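Local coordinates for protein oligopeptide ABC transporter OppAIV (Borrelia burgdorferi B31, PDB 4GL8) that probably binds oligopeptides outside the inner membrane and hands them to an ABC transporter for uptake, as related OppA-type binding proteins do, at residues 89-94 against 164-169; 311-316 against 391-396; 329-334 against 346-351. One frame throughout, in Å; residues are numbered along the deposited sequence.

Contact 1: 89-94 against 164-169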
ATOM      1  N   VAL A  89       9.581  21.671  11.985  1.00 23.52           N
ATOM      2  CA  VAL A  89       9.744  21.526  10.534  1.00 23.50           C
ATOM      3  C   VAL A  89      11.069  20.953  10.099  1.00 23.10           C
ATOM      4  O   VAL A  89      11.148  20.453   9.000  1.00 23.71           O
ATOM      5  CB  VAL A  89       9.471  22.823   9.750  1.00 24.07           C
ATOM      6  CG1 VAL A  89       8.093  23.350  10.047  1.00 24.32           C
ATOM      7  CG2 VAL A  89      10.526  23.887   9.992  1.00 24.83           C
ATOM      8  N   VAL A  90      12.110  21.038  10.932  1.00 23.86           N
ATOM      9  CA  VAL A  90      13.467  20.614  10.542  1.00 23.14           C
ATOM     10  C   VAL A  90      13.907  19.379  11.287  1.00 22.32           C
ATOM     11  O   VAL A  90      14.108  19.416  12.501  1.00 23.71           O
ATOM     12  CB  VAL A  90      14.510  21.724  10.777  1.00 24.60           C
ATOM     13  CG1 VAL A  90      15.853  21.341  10.131  1.00 24.55           C
ATOM     14  CG2 VAL A  90      14.022  23.048  10.207  1.00 24.93           C
ATOM     15  N   TYR A  91      14.050  18.284  10.556  1.00 21.32           N
ATOM     16  CA  TYR A  91      14.481  16.998  11.115  1.00 21.09           C
ATOM     17  C   TYR A  91      15.913  16.740  10.738  1.00 21.32           C
ATOM     18  O   TYR A  91      16.310  16.956   9.580  1.00 21.18           O
ATOM     19  CB  TYR A  91      13.650  15.839  10.553  1.00 20.49           C
ATOM     20  CG  TYR A  91      12.263  15.799  11.090  1.00 20.55           C
ATOM     21  CD1 TYR A  91      11.356  16.779  10.757  1.00 20.71           C
ATOM     22  CD2 TYR A  91      11.855  14.783  11.925  1.00 20.76           C
ATOM     23  CE1 TYR A  91      10.071  16.758  11.248  1.00 21.21           C
ATOM     24  CE2 TYR A  91      10.572  14.750  12.426  1.00 21.08           C
ATOM     25  CZ  TYR A  91       9.680  15.740  12.085  1.00 21.22           C
ATOM     26  OH  TYR A  91       8.388  15.713  12.547  1.00 21.35           O
ATOM     27  N   THR A  92      16.684  16.262  11.710  1.00 22.12           N
ATOM     28  CA  THR A  92      18.124  16.089  11.545  1.00 22.53           C
ATOM     29  C   THR A  92      18.407  14.648  11.975  1.00 23.17           C
ATOM     30  O   THR A  92      18.222  14.291  13.148  1.00 25.29           O
ATOM     31  CB  THR A  92      18.906  17.155  12.368  1.00 23.47           C
ATOM     32  OG1 THR A  92      18.471  18.484  11.998  1.00 23.09           O
ATOM     33  CG2 THR A  92      20.438  17.058  12.171  1.00 23.80           C
ATOM     34  N   PHE A  93      18.802  13.820  11.006  1.00 21.93           N
ATOM     35  CA  PHE A  93      19.099  12.411  11.220  1.00 21.47           C
ATOM     36  C   PHE A  93      20.615  12.170  11.338  1.00 22.06           C
ATOM     37  O   PHE A  93      21.412  12.630  10.509  1.00 21.40           O
ATOM     38  CB  PHE A  93      18.487  11.586  10.073  1.00 20.17           C
ATOM     39  CG  PHE A  93      17.010  11.733   9.976  1.00 19.14           C
ATOM     40  CD1 PHE A  93      16.170  10.964  10.783  1.00 18.90           C
ATOM     41  CD2 PHE A  93      16.446  12.688   9.155  1.00 18.73           C
ATOM     42  CE1 PHE A  93      14.807  11.137  10.751  1.00 18.47           C
ATOM     43  CE2 PHE A  93      15.062  12.852   9.101  1.00 18.21           C
ATOM     44  CZ  PHE A  93      14.249  12.097   9.914  1.00 18.12           C
ATOM     45  N   HIS A  94      20.996  11.449  12.393  1.00 22.69           N
ATOM     46  CA  HIS A  94      22.398  11.080  12.646  1.00 23.48           C
ATOM     47  C   HIS A  94      22.573   9.636  12.225  1.00 23.15           C
ATOM     48  O   HIS A  94      21.969   8.741  12.822  1.00 21.92           O
ATOM     49  CB  HIS A  94      22.732  11.265  14.128  1.00 24.55           C
ATOM     50  CG  HIS A  94      22.381  12.617  14.635  1.00 25.19           C
ATOM     51  ND1 HIS A  94      23.185  13.725  14.410  1.00 26.09           N
ATOM     52  CD2 HIS A  94      21.294  13.064  15.303  1.00 25.35           C
ATOM     53  CE1 HIS A  94      22.609  14.794  14.941  1.00 26.29           C
ATOM     54  NE2 HIS A  94      21.457  14.423  15.482  1.00 26.39           N
ATOM     55  N   ILE A 164      16.371  17.067   6.798  1.00 19.76           N
ATOM     56  CA  ILE A 164      15.175  17.211   5.985  1.00 20.33           C
ATOM     57  C   ILE A 164      14.259  18.281   6.592  1.00 21.50           C
ATOM     58  O   ILE A 164      13.848  18.184   7.774  1.00 21.68           O
ATOM     59  CB  ILE A 164      14.407  15.892   5.877  1.00 20.18           C
ATOM     60  CG1 ILE A 164      15.300  14.834   5.260  1.00 19.93           C
ATOM     61  CG2 ILE A 164      13.154  16.072   5.017  1.00 19.81           C
ATOM     62  CD1 ILE A 164      14.633  13.492   5.150  1.00 19.72           C
ATOM     63  N   THR A 165      13.969  19.293   5.786  1.00 21.64           N
ATOM     64  CA  THR A 165      13.110  20.403   6.171  1.00 23.22           C
ATOM     65  C   THR A 165      11.711  20.190   5.574  1.00 23.19           C
ATOM     66  O   THR A 165      11.575  20.055   4.361  1.00 23.64           O
ATOM     67  CB  THR A 165      13.704  21.770   5.705  1.00 23.63           C
ATOM     68  OG1 THR A 165      15.004  21.930   6.263  1.00 24.82           O
ATOM     69  CG2 THR A 165      12.869  22.946   6.182  1.00 24.45           C
ATOM     70  N   LEU A 166      10.686  20.154   6.432  1.00 23.33           N
ATOM     71  CA  LEU A 166       9.305  19.972   5.995  1.00 22.90           C
ATOM     72  C   LEU A 166       8.671  21.282   5.557  1.00 24.21           C
ATOM     73  O   LEU A 166       9.025  22.336   6.026  1.00 24.12           O
ATOM     74  CB  LEU A 166       8.457  19.347   7.089  1.00 22.27           C
ATOM     75  CG  LEU A 166       8.850  17.969   7.634  1.00 22.28           C
ATOM     76  CD1 LEU A 166       7.698  17.372   8.445  1.00 22.18           C
ATOM     77  CD2 LEU A 166       9.269  17.008   6.527  1.00 21.74           C
ATOM     78  N   LYS A 167       7.759  21.184   4.612  1.00 25.33           N
ATOM     79  CA  LYS A 167       6.906  22.291   4.162  1.00 28.51           C
ATOM     80  C   LYS A 167       6.080  22.871   5.342  1.00 28.31           C
ATOM     81  O   LYS A 167       5.952  24.069   5.513  1.00 27.51           O
ATOM     82  CB  LYS A 167       5.991  21.678   3.092  1.00 31.70           C
ATOM     83  CG  LYS A 167       5.301  22.606   2.127  1.00 35.05           C
ATOM     84  CD  LYS A 167       4.510  21.765   1.126  1.00 36.19           C
ATOM     85  CE  LYS A 167       3.205  22.443   0.787  1.00 39.33           C
ATOM     86  NZ  LYS A 167       3.479  23.844   0.318  1.00 42.23           N
ATOM     87  N   SER A 168       5.533  21.970   6.151  1.00 28.16           N
ATOM     88  CA  SER A 168       4.774  22.297   7.352  1.00 28.44           C
ATOM     89  C   SER A 168       4.921  21.104   8.315  1.00 27.21           C
ATOM     90  O   SER A 168       5.237  20.003   7.885  1.00 27.19           O
ATOM     91  CB  SER A 168       3.295  22.553   7.026  1.00 29.17           C
ATOM     92  OG  SER A 168       2.725  21.452   6.315  1.00 30.09           O
ATOM     93  N   PRO A 169       4.734  21.328   9.618  1.00 27.43           N
ATOM     94  CA  PRO A 169       4.841  20.226  10.571  1.00 26.76           C
ATOM     95  C   PRO A 169       3.915  19.066  10.253  1.00 27.16           C
ATOM     96  O   PRO A 169       2.797  19.267   9.764  1.00 26.50           O
ATOM     97  CB  PRO A 169       4.447  20.870  11.915  1.00 27.88           C
ATOM     98  CG  PRO A 169       4.816  22.318  11.753  1.00 28.80           C
ATOM     99  CD  PRO A 169       4.532  22.631  10.295  1.00 27.86           C
TER
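Val89 O accepts a nearly straight hydrogen bond from Leu166 N, 2.6 Å long with 178° at the hydrogen. The Leu166 N-H reaches it in the carbonyl plane. Val89 O also lies 3.4 Å from Thr165 CA in a CA-H...O contact. The side chain of Val89 runs beside Pro169. With chi1 at -56°, Val89 CG1 stands anti to the carbonyl carbon, and this is the branch that meets Pro169 CD at 3.6 Å.

Val90 and Thr165 form a non-hydrogen-bonded antiparallel pair. Their side chains lie side by side on one face of the sheet, with Val90 CG1 4.0 Å from Thr165 OG1. Tyr91 and Ile164 make the next, hydrogen-bonded pair. Tyr91 N gives to Ile164 O, and Ile164 N gives back to Tyr91 O, both at 2.8 Å. The Tyr91 ring lies on the opposite face from Val90. Tyr91 CE1 meets Leu166 CD1 at 3.7 Å, and the rings of Tyr91 and Phe173 meet edge-to-face. Phe93 is also on this face, and Phe93 CE2 comes 4.0 Å from Ile164 CD1.

The two strands, 90-95 and 161-165, are neighbours in an antiparallel sheet of five strands. Helix 173-176 covers the face that carries Tyr91, Phe93 and Ile164. Ser85 OG accepts from Val90 N at the turn leading into strand 90-95.

The chemistry is two-sided. Backbone bonds fix the register and carry it one residue past the end of strand 161-165, to Leu166. Buried, largely apolar side chains cover one face, while the Val90-Thr165 face is partly exposed.

Contact 2: 311-316 against 391-396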
ATOM      1  N   PHE A 311     -25.161   1.555  -2.421  1.00 20.76           N
ATOM      2  CA  PHE A 311     -26.263   1.106  -1.560  1.00 22.85           C
ATOM      3  C   PHE A 311     -26.823  -0.279  -1.928  1.00 23.05           C
ATOM      4  O   PHE A 311     -27.450  -0.916  -1.090  1.00 23.10           O
ATOM      5  CB  PHE A 311     -27.417   2.105  -1.591  1.00 24.25           C
ATOM      6  CG  PHE A 311     -27.265   3.237  -0.644  1.00 26.30           C
ATOM      7  CD1 PHE A 311     -26.791   4.460  -1.068  1.00 27.49           C
ATOM      8  CD2 PHE A 311     -27.629   3.104   0.667  1.00 29.16           C
ATOM      9  CE1 PHE A 311     -26.655   5.519  -0.193  1.00 28.64           C
ATOM     10  CE2 PHE A 311     -27.494   4.165   1.551  1.00 30.44           C
ATOM     11  CZ  PHE A 311     -27.013   5.375   1.114  1.00 29.37           C
ATOM     12  N   ALA A 312     -26.614  -0.730  -3.165  1.00 22.56           N
ATOM     13  CA  ALA A 312     -27.083  -2.043  -3.602  1.00 23.55           C
ATOM     14  C   ALA A 312     -26.228  -3.228  -3.118  1.00 24.03           C
ATOM     15  O   ALA A 312     -26.599  -4.386  -3.364  1.00 25.38           O
ATOM     16  CB  ALA A 312     -27.175  -2.072  -5.111  1.00 23.79           C
ATOM     17  N   ILE A 313     -25.098  -2.978  -2.444  1.00 23.19           N
ATOM     18  CA  ILE A 313     -24.255  -4.077  -1.926  1.00 22.81           C
ATOM     19  C   ILE A 313     -24.529  -4.396  -0.454  1.00 22.74           C
ATOM     20  O   ILE A 313     -24.400  -3.537   0.407  1.00 21.91           O
ATOM     21  CB  ILE A 313     -22.763  -3.736  -1.964  1.00 22.54           C
ATOM     22  CG1 ILE A 313     -22.288  -3.243  -3.360  1.00 22.95           C
ATOM     23  CG2 ILE A 313     -21.939  -4.906  -1.445  1.00 23.06           C
ATOM     24  CD1 ILE A 313     -22.395  -4.261  -4.448  1.00 23.41           C
ATOM     25  N   ASP A 314     -24.827  -5.652  -0.146  1.00 23.66           N
ATOM     26  CA  ASP A 314     -25.004  -6.068   1.250  1.00 24.71           C
ATOM     27  C   ASP A 314     -23.622  -6.342   1.884  1.00 23.90           C
ATOM     28  O   ASP A 314     -23.105  -7.458   1.778  1.00 24.37           O
ATOM     29  CB  ASP A 314     -25.892  -7.321   1.295  1.00 26.37           C
ATOM     30  CG  ASP A 314     -26.148  -7.818   2.707  1.00 28.09           C
ATOM     31  OD1 ASP A 314     -25.724  -7.171   3.697  1.00 28.56           O
ATOM     32  OD2 ASP A 314     -26.785  -8.877   2.814  1.00 29.58           O
ATOM     33  N   ARG A 315     -23.055  -5.326   2.544  1.00 22.73           N
ATOM     34  CA  ARG A 315     -21.693  -5.363   3.081  1.00 21.64           C
ATOM     35  C   ARG A 315     -21.482  -6.374   4.180  1.00 22.63           C
ATOM     36  O   ARG A 315     -20.432  -7.001   4.228  1.00 22.05           O
ATOM     37  CB  ARG A 315     -21.284  -3.980   3.628  1.00 20.99           C
ATOM     38  CG  ARG A 315     -20.985  -2.977   2.524  1.00 19.94           C
ATOM     39  CD  ARG A 315     -20.972  -1.535   3.005  1.00 19.60           C
ATOM     40  NE  ARG A 315     -20.662  -0.627   1.895  1.00 18.76           N
ATOM     41  CZ  ARG A 315     -21.531  -0.239   0.969  1.00 18.27           C
ATOM     42  NH1 ARG A 315     -22.791  -0.646   1.010  1.00 18.95           N
ATOM     43  NH2 ARG A 315     -21.132   0.568   0.008  1.00 17.34           N
ATOM     44  N   LYS A 316     -22.445  -6.490   5.082  1.00 24.13           N
ATOM     45  CA  LYS A 316     -22.387  -7.469   6.171  1.00 26.40           C
ATOM     46  C   LYS A 316     -22.326  -8.903   5.634  1.00 27.68           C
ATOM     47  O   LYS A 316     -21.537  -9.722   6.113  1.00 28.62           O
ATOM     48  CB  LYS A 316     -23.581  -7.329   7.116  1.00 27.38           C
ATOM     49  N   ASN A 391     -23.479 -10.386  -8.550  1.00 24.21           N
ATOM     50  CA  ASN A 391     -24.752 -10.912  -8.108  1.00 25.78           C
ATOM     51  C   ASN A 391     -25.599  -9.931  -7.299  1.00 24.70           C
ATOM     52  O   ASN A 391     -26.819  -9.965  -7.390  1.00 24.51           O
ATOM     53  CB  ASN A 391     -24.530 -12.192  -7.273  1.00 28.38           C
ATOM     54  CG  ASN A 391     -25.826 -12.801  -6.777  1.00 30.70           C
ATOM     55  OD1 ASN A 391     -26.388 -12.410  -5.742  1.00 33.13           O
ATOM     56  ND2 ASN A 391     -26.307 -13.762  -7.510  1.00 32.68           N
ATOM     57  N   GLN A 392     -24.969  -9.099  -6.483  1.00 23.80           N
ATOM     58  CA  GLN A 392     -25.705  -8.061  -5.765  1.00 24.09           C
ATOM     59  C   GLN A 392     -26.324  -7.063  -6.750  1.00 23.45           C
ATOM     60  O   GLN A 392     -27.505  -6.765  -6.667  1.00 24.17           O
ATOM     61  CB  GLN A 392     -24.809  -7.324  -4.759  1.00 24.17           C
ATOM     62  CG  GLN A 392     -24.360  -8.176  -3.578  1.00 24.76           C
ATOM     63  CD  GLN A 392     -25.493  -8.482  -2.621  1.00 25.66           C
ATOM     64  OE1 GLN A 392     -26.014  -7.592  -1.967  1.00 26.01           O
ATOM     65  NE2 GLN A 392     -25.907  -9.740  -2.575  1.00 26.14           N
ATOM     66  N   TRP A 393     -25.524  -6.540  -7.675  1.00 23.01           N
ATOM     67  CA  TRP A 393     -26.056  -5.663  -8.727  1.00 22.06           C
ATOM     68  C   TRP A 393     -27.150  -6.303  -9.622  1.00 23.45           C
ATOM     69  O   TRP A 393     -28.162  -5.658  -9.962  1.00 22.04           O
ATOM     70  CB  TRP A 393     -24.915  -5.084  -9.531  1.00 21.26           C
ATOM     71  CG  TRP A 393     -24.080  -4.156  -8.689  1.00 21.03           C
ATOM     72  CD1 TRP A 393     -24.472  -3.499  -7.557  1.00 21.12           C
ATOM     73  CD2 TRP A 393     -22.737  -3.768  -8.922  1.00 21.22           C
ATOM     74  NE1 TRP A 393     -23.463  -2.722  -7.072  1.00 21.23           N
ATOM     75  CE2 TRP A 393     -22.381  -2.853  -7.897  1.00 21.17           C
ATOM     76  CE3 TRP A 393     -21.792  -4.081  -9.910  1.00 21.20           C
ATOM     77  CZ2 TRP A 393     -21.136  -2.290  -7.813  1.00 19.66           C
ATOM     78  CZ3 TRP A 393     -20.553  -3.503  -9.828  1.00 20.30           C
ATOM     79  CH2 TRP A 393     -20.241  -2.615  -8.787  1.00 20.26           C
ATOM     80  N   LYS A 394     -26.991  -7.575  -9.952  1.00 24.47           N
ATOM     81  CA  LYS A 394     -28.019  -8.239 -10.730  1.00 26.54           C
ATOM     82  C   LYS A 394     -29.304  -8.375  -9.910  1.00 27.73           C
ATOM     83  O   LYS A 394     -30.353  -7.893 -10.323  1.00 28.77           O
ATOM     84  CB  LYS A 394     -27.543  -9.602 -11.236  1.00 27.70           C
ATOM     85  CG  LYS A 394     -28.600 -10.382 -12.014  1.00 29.76           C
ATOM     86  CD  LYS A 394     -29.240  -9.531 -13.117  1.00 30.57           C
ATOM     87  CE  LYS A 394     -30.013 -10.366 -14.139  1.00 32.43           C
ATOM     88  NZ  LYS A 394     -30.405  -9.504 -15.292  1.00 32.94           N
ATOM     89  N   LYS A 395     -29.208  -8.989  -8.741  1.00 28.06           N
ATOM     90  CA  LYS A 395     -30.363  -9.178  -7.862  1.00 29.09           C
ATOM     91  C   LYS A 395     -31.043  -7.874  -7.411  1.00 28.74           C
ATOM     92  O   LYS A 395     -32.246  -7.771  -7.460  1.00 28.16           O
ATOM     93  CB  LYS A 395     -29.945  -9.986  -6.631  1.00 31.11           C
ATOM     94  CG  LYS A 395     -31.093 -10.342  -5.699  1.00 33.94           C
ATOM     95  CD  LYS A 395     -30.783 -11.549  -4.813  1.00 36.67           C
ATOM     96  CE  LYS A 395     -29.598 -11.333  -3.868  1.00 36.37           C
ATOM     97  NZ  LYS A 395     -29.888 -10.358  -2.795  1.00 36.56           N
ATOM     98  N   ASN A 396     -30.292  -6.864  -6.976  1.00 27.40           N
ATOM     99  CA  ASN A 396     -30.932  -5.681  -6.352  1.00 26.83           C
ATOM    100  C   ASN A 396     -31.231  -4.544  -7.297  1.00 26.08           C
ATOM    101  O   ASN A 396     -32.094  -3.723  -7.010  1.00 25.89           O
ATOM    102  CB  ASN A 396     -30.077  -5.145  -5.216  1.00 26.39           C
ATOM    103  CG  ASN A 396     -29.918  -6.150  -4.102  1.00 27.61           C
ATOM    104  OD1 ASN A 396     -30.846  -6.870  -3.786  1.00 27.55           O
ATOM    105  ND2 ASN A 396     -28.739  -6.185  -3.492  1.00 28.03           N
TER
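Gln392 bends at chi2 (-71°), and this fold-back of the chain brings its amide to Asp314. Ile313 CG1 stands beside its own backbone N (chi1 -52°), and a second turn at CG1 carries CD1 to the indole of Trp393. Gln392 OE1 accepts from Asp314 N at 2.9 Å. The donor sits above the carbonyl plane of the amide, 39° out of it, and not on a lone pair. Gln392 OE1 also lies 3.3 Å from Asp314 CB. Asn396 ND2 gives a second hydrogen bond to Ala312 O, 2.8 Å long. This oxygen is close to the amide plane of Asn396.

The contact packs helix 380-397 against the short link between helices 303-311 and 315-323. Gln392 and Asn396 are one helical turn apart, so they reach the link from the same side. Asp314 is the N-cap of helix 315-323. Its side chain caps a backbone N of that helix, and OD2 bonds to Thr317 OG1. Gln392 therefore holds the backbone of the capping residue, while the Asp314 carboxylate caps the helix.

The apolar part lies beside these bonds. The Ile313 side chain crosses the indole obliquely, with Ile313 CD1 3.2 Å from Trp393 NE1 and 3.7 Å from Trp393 CE2. Ala312 CB meets the ring at its edge, 3.9 Å from Trp393 CD1 and near the ring plane. The indole NE1 is bonded to Leu309 O, in the helix before the link. Ala354 of helix 351-361 packs on Ala312 from outside the two segments.

Contact 3: 329-334 against 346-351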
ATOM      1  N   PRO A 329     -17.303  -4.570   7.846  1.00 24.56           N
ATOM      2  CA  PRO A 329     -18.079  -3.912   6.789  1.00 23.50           C
ATOM      3  C   PRO A 329     -18.257  -2.426   7.085  1.00 22.94           C
ATOM      4  O   PRO A 329     -18.466  -2.068   8.219  1.00 24.14           O
ATOM      5  CB  PRO A 329     -19.409  -4.676   6.808  1.00 24.28           C
ATOM      6  CG  PRO A 329     -19.520  -5.209   8.187  1.00 26.02           C
ATOM      7  CD  PRO A 329     -18.133  -5.436   8.706  1.00 25.77           C
ATOM      8  N   THR A 330     -18.128  -1.566   6.080  1.00 22.14           N
ATOM      9  CA  THR A 330     -18.106  -0.112   6.314  1.00 22.05           C
ATOM     10  C   THR A 330     -18.463   0.736   5.074  1.00 20.82           C
ATOM     11  O   THR A 330     -18.292   0.317   3.939  1.00 20.31           O
ATOM     12  CB  THR A 330     -16.742   0.383   6.885  1.00 21.96           C
ATOM     13  OG1 THR A 330     -16.907   1.653   7.503  1.00 21.55           O
ATOM     14  CG2 THR A 330     -15.701   0.547   5.790  1.00 21.52           C
ATOM     15  N   ARG A 331     -18.969   1.936   5.334  1.00 20.95           N
ATOM     16  CA  ARG A 331     -19.139   2.958   4.329  1.00 20.11           C
ATOM     17  C   ARG A 331     -17.964   3.938   4.379  1.00 20.00           C
ATOM     18  O   ARG A 331     -17.859   4.833   3.528  1.00 18.90           O
ATOM     19  CB  ARG A 331     -20.439   3.688   4.572  1.00 20.82           C
ATOM     20  CG  ARG A 331     -21.667   2.857   4.247  1.00 21.11           C
ATOM     21  CD  ARG A 331     -22.060   3.050   2.798  1.00 20.59           C
ATOM     22  NE  ARG A 331     -22.220   4.466   2.490  1.00 20.46           N
ATOM     23  CZ  ARG A 331     -23.262   5.211   2.875  1.00 20.98           C
ATOM     24  NH1 ARG A 331     -24.271   4.687   3.542  1.00 21.54           N
ATOM     25  NH2 ARG A 331     -23.292   6.498   2.564  1.00 20.98           N
ATOM     26  N   ARG A 332     -17.086   3.751   5.375  1.00 20.37           N
ATOM     27  CA  ARG A 332     -15.921   4.607   5.581  1.00 20.18           C
ATOM     28  C   ARG A 332     -14.834   4.395   4.552  1.00 19.35           C
ATOM     29  O   ARG A 332     -14.675   3.303   3.993  1.00 19.01           O
ATOM     30  CB  ARG A 332     -15.298   4.406   6.981  1.00 20.85           C
ATOM     31  CG  ARG A 332     -16.163   4.863   8.173  1.00 21.61           C
ATOM     32  CD  ARG A 332     -15.938   6.314   8.580  1.00 21.84           C
ATOM     33  NE  ARG A 332     -14.525   6.531   8.841  1.00 21.78           N
ATOM     34  CZ  ARG A 332     -13.890   6.280   9.986  1.00 22.68           C
ATOM     35  NH1 ARG A 332     -14.534   5.874  11.071  1.00 23.58           N
ATOM     36  NH2 ARG A 332     -12.583   6.484  10.059  1.00 22.65           N
ATOM     37  N   ALA A 333     -14.069   5.466   4.340  1.00 19.11           N
ATOM     38  CA  ALA A 333     -12.911   5.469   3.439  1.00 18.16           C
ATOM     39  C   ALA A 333     -11.572   5.259   4.163  1.00 18.37           C
ATOM     40  O   ALA A 333     -10.553   5.010   3.534  1.00 17.97           O
ATOM     41  CB  ALA A 333     -12.885   6.793   2.690  1.00 18.23           C
ATOM     42  N   THR A 334     -11.550   5.438   5.479  1.00 19.34           N
ATOM     43  CA  THR A 334     -10.317   5.276   6.248  1.00 19.80           C
ATOM     44  C   THR A 334     -10.544   4.307   7.404  1.00 20.16           C
ATOM     45  O   THR A 334     -11.645   4.198   7.907  1.00 19.64           O
ATOM     46  CB  THR A 334      -9.844   6.600   6.871  1.00 20.66           C
ATOM     47  OG1 THR A 334     -10.697   6.925   7.960  1.00 21.62           O
ATOM     48  CG2 THR A 334      -9.886   7.765   5.858  1.00 20.43           C
ATOM     49  N   LEU A 346     -24.023   5.429   9.235  1.00 38.30           N
ATOM     50  CA  LEU A 346     -24.380   5.267   7.823  1.00 34.35           C
ATOM     51  C   LEU A 346     -24.877   3.866   7.472  1.00 32.09           C
ATOM     52  O   LEU A 346     -24.333   2.865   7.913  1.00 31.53           O
ATOM     53  CB  LEU A 346     -23.199   5.643   6.915  1.00 32.00           C
ATOM     54  CG  LEU A 346     -22.730   7.100   7.016  1.00 32.43           C
ATOM     55  CD1 LEU A 346     -21.423   7.327   6.270  1.00 30.81           C
ATOM     56  CD2 LEU A 346     -23.800   8.062   6.520  1.00 32.51           C
ATOM     57  N   SER A 347     -25.898   3.802   6.635  1.00 30.72           N
ATOM     58  CA  SER A 347     -26.481   2.508   6.279  1.00 30.54           C
ATOM     59  C   SER A 347     -25.475   1.633   5.485  1.00 27.45           C
ATOM     60  O   SER A 347     -24.857   2.074   4.538  1.00 25.43           O
ATOM     61  CB  SER A 347     -27.789   2.703   5.508  1.00 30.68           C
ATOM     62  OG  SER A 347     -28.151   1.491   4.850  1.00 31.98           O
ATOM     63  N   LEU A 348     -25.327   0.384   5.895  1.00 27.29           N
ATOM     64  CA  LEU A 348     -24.409  -0.532   5.225  1.00 26.25           C
ATOM     65  C   LEU A 348     -24.997  -1.133   3.959  1.00 25.19           C
ATOM     66  O   LEU A 348     -24.272  -1.747   3.189  1.00 24.49           O
ATOM     67  CB  LEU A 348     -23.977  -1.649   6.167  1.00 27.91           C
ATOM     68  CG  LEU A 348     -23.068  -1.229   7.330  1.00 28.83           C
ATOM     69  CD1 LEU A 348     -22.656  -2.452   8.149  1.00 29.89           C
ATOM     70  CD2 LEU A 348     -21.839  -0.528   6.797  1.00 28.45           C
ATOM     71  N   PHE A 349     -26.295  -0.948   3.743  1.00 24.93           N
ATOM     72  CA  PHE A 349     -27.003  -1.653   2.696  1.00 24.91           C
ATOM     73  C   PHE A 349     -28.429  -1.139   2.610  1.00 25.77           C
ATOM     74  O   PHE A 349     -29.115  -1.124   3.635  1.00 27.43           O
ATOM     75  CB  PHE A 349     -27.003  -3.161   3.036  1.00 25.54           C
ATOM     76  CG  PHE A 349     -27.862  -4.008   2.138  1.00 25.54           C
ATOM     77  CD1 PHE A 349     -28.730  -4.956   2.682  1.00 27.23           C
ATOM     78  CD2 PHE A 349     -27.799  -3.876   0.784  1.00 24.21           C
ATOM     79  CE1 PHE A 349     -29.516  -5.752   1.860  1.00 28.35           C
ATOM     80  CE2 PHE A 349     -28.562  -4.657  -0.057  1.00 25.21           C
ATOM     81  CZ  PHE A 349     -29.438  -5.598   0.470  1.00 27.36           C
ATOM     82  N   ASP A 350     -28.888  -0.731   1.422  1.00 25.44           N
ATOM     83  CA  ASP A 350     -30.324  -0.360   1.232  1.00 27.96           C
ATOM     84  C   ASP A 350     -30.766  -0.525  -0.192  1.00 27.80           C
ATOM     85  O   ASP A 350     -30.625   0.392  -1.012  1.00 26.96           O
ATOM     86  CB  ASP A 350     -30.611   1.076   1.687  1.00 28.86           C
ATOM     87  CG  ASP A 350     -32.092   1.386   1.778  1.00 31.21           C
ATOM     88  OD1 ASP A 350     -32.948   0.678   1.176  1.00 31.73           O
ATOM     89  OD2 ASP A 350     -32.402   2.366   2.489  1.00 33.48           O
ATOM     90  N   ALA A 351     -31.323  -1.697  -0.469  1.00 28.38           N
ATOM     91  CA  ALA A 351     -31.696  -2.065  -1.817  1.00 28.78           C
ATOM     92  C   ALA A 351     -32.827  -1.202  -2.382  1.00 29.64           C
ATOM     93  O   ALA A 351     -32.814  -0.888  -3.574  1.00 28.88           O
ATOM     94  CB  ALA A 351     -32.059  -3.550  -1.893  1.00 29.02           C
TER
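Arg331 reaches across to Leu346 and Ser347, joining the two ends of the long connection between strand 328-329 and helix 351-361. Both segments are loop for most of their length, and each contains an ST turn. Thr330 OG1 accepts from Arg332 N, and Ser347 OG accepts from Phe349 N.

Arg331 CB starts 4.1 Å from Leu346 CB. Arg331 CG passes 3.3 Å from Ser347 O, and CD stays close to the same oxygen. The chain is bent at chi2 (-90°) and again at chi3, so it wraps around this carbonyl. NE and CZ lie farther from it. Arg331 NH1 then turns back and gives Ser347 O a hydrogen bond of 2.9 Å. The bond lies in the carbonyl plane on a lone pair, and the oxygen lies within 1° of the guanidinium plane. Leu346 CB sits over one face of the group, 3.7 Å from Arg331 NH1. The other terminal nitrogen, NH2, bonds to Ile486 O of helix 471-489, so two backbone carbonyls fix the orientation of the buried group.

Leu348 packs on the start of 329-334. The Leu348 and Pro329 side chains cross obliquely, with Leu348 CD1 4.2 Å from Pro329 CB. Leu348 CD2 rests 3.8 Å from Thr330 CA.

In the fold
Contact 1 is remote from the other two. Its centre is about 47 Å from that of contact 2, on the opposite side of the chain's centre. Contacts 2 and 3 are neighbours, with centres about 12 Å apart, and contact 3 falls within the chain between the two segments of contact 2. Both involve the start of helix 315-323, where Arg315 NH1 makes a probable hydrogen bond to Leu348 O. A second probable bond runs from Asp350 N to Phe311 O. Contact 2 is buried; contacts 1 and 3 are partly buried. The polar bonds of contact 1 are all between backbones, with apolar side chains packed around them. In contacts 2 and 3, side-chain amides and a guanidinium bond to backbone instead.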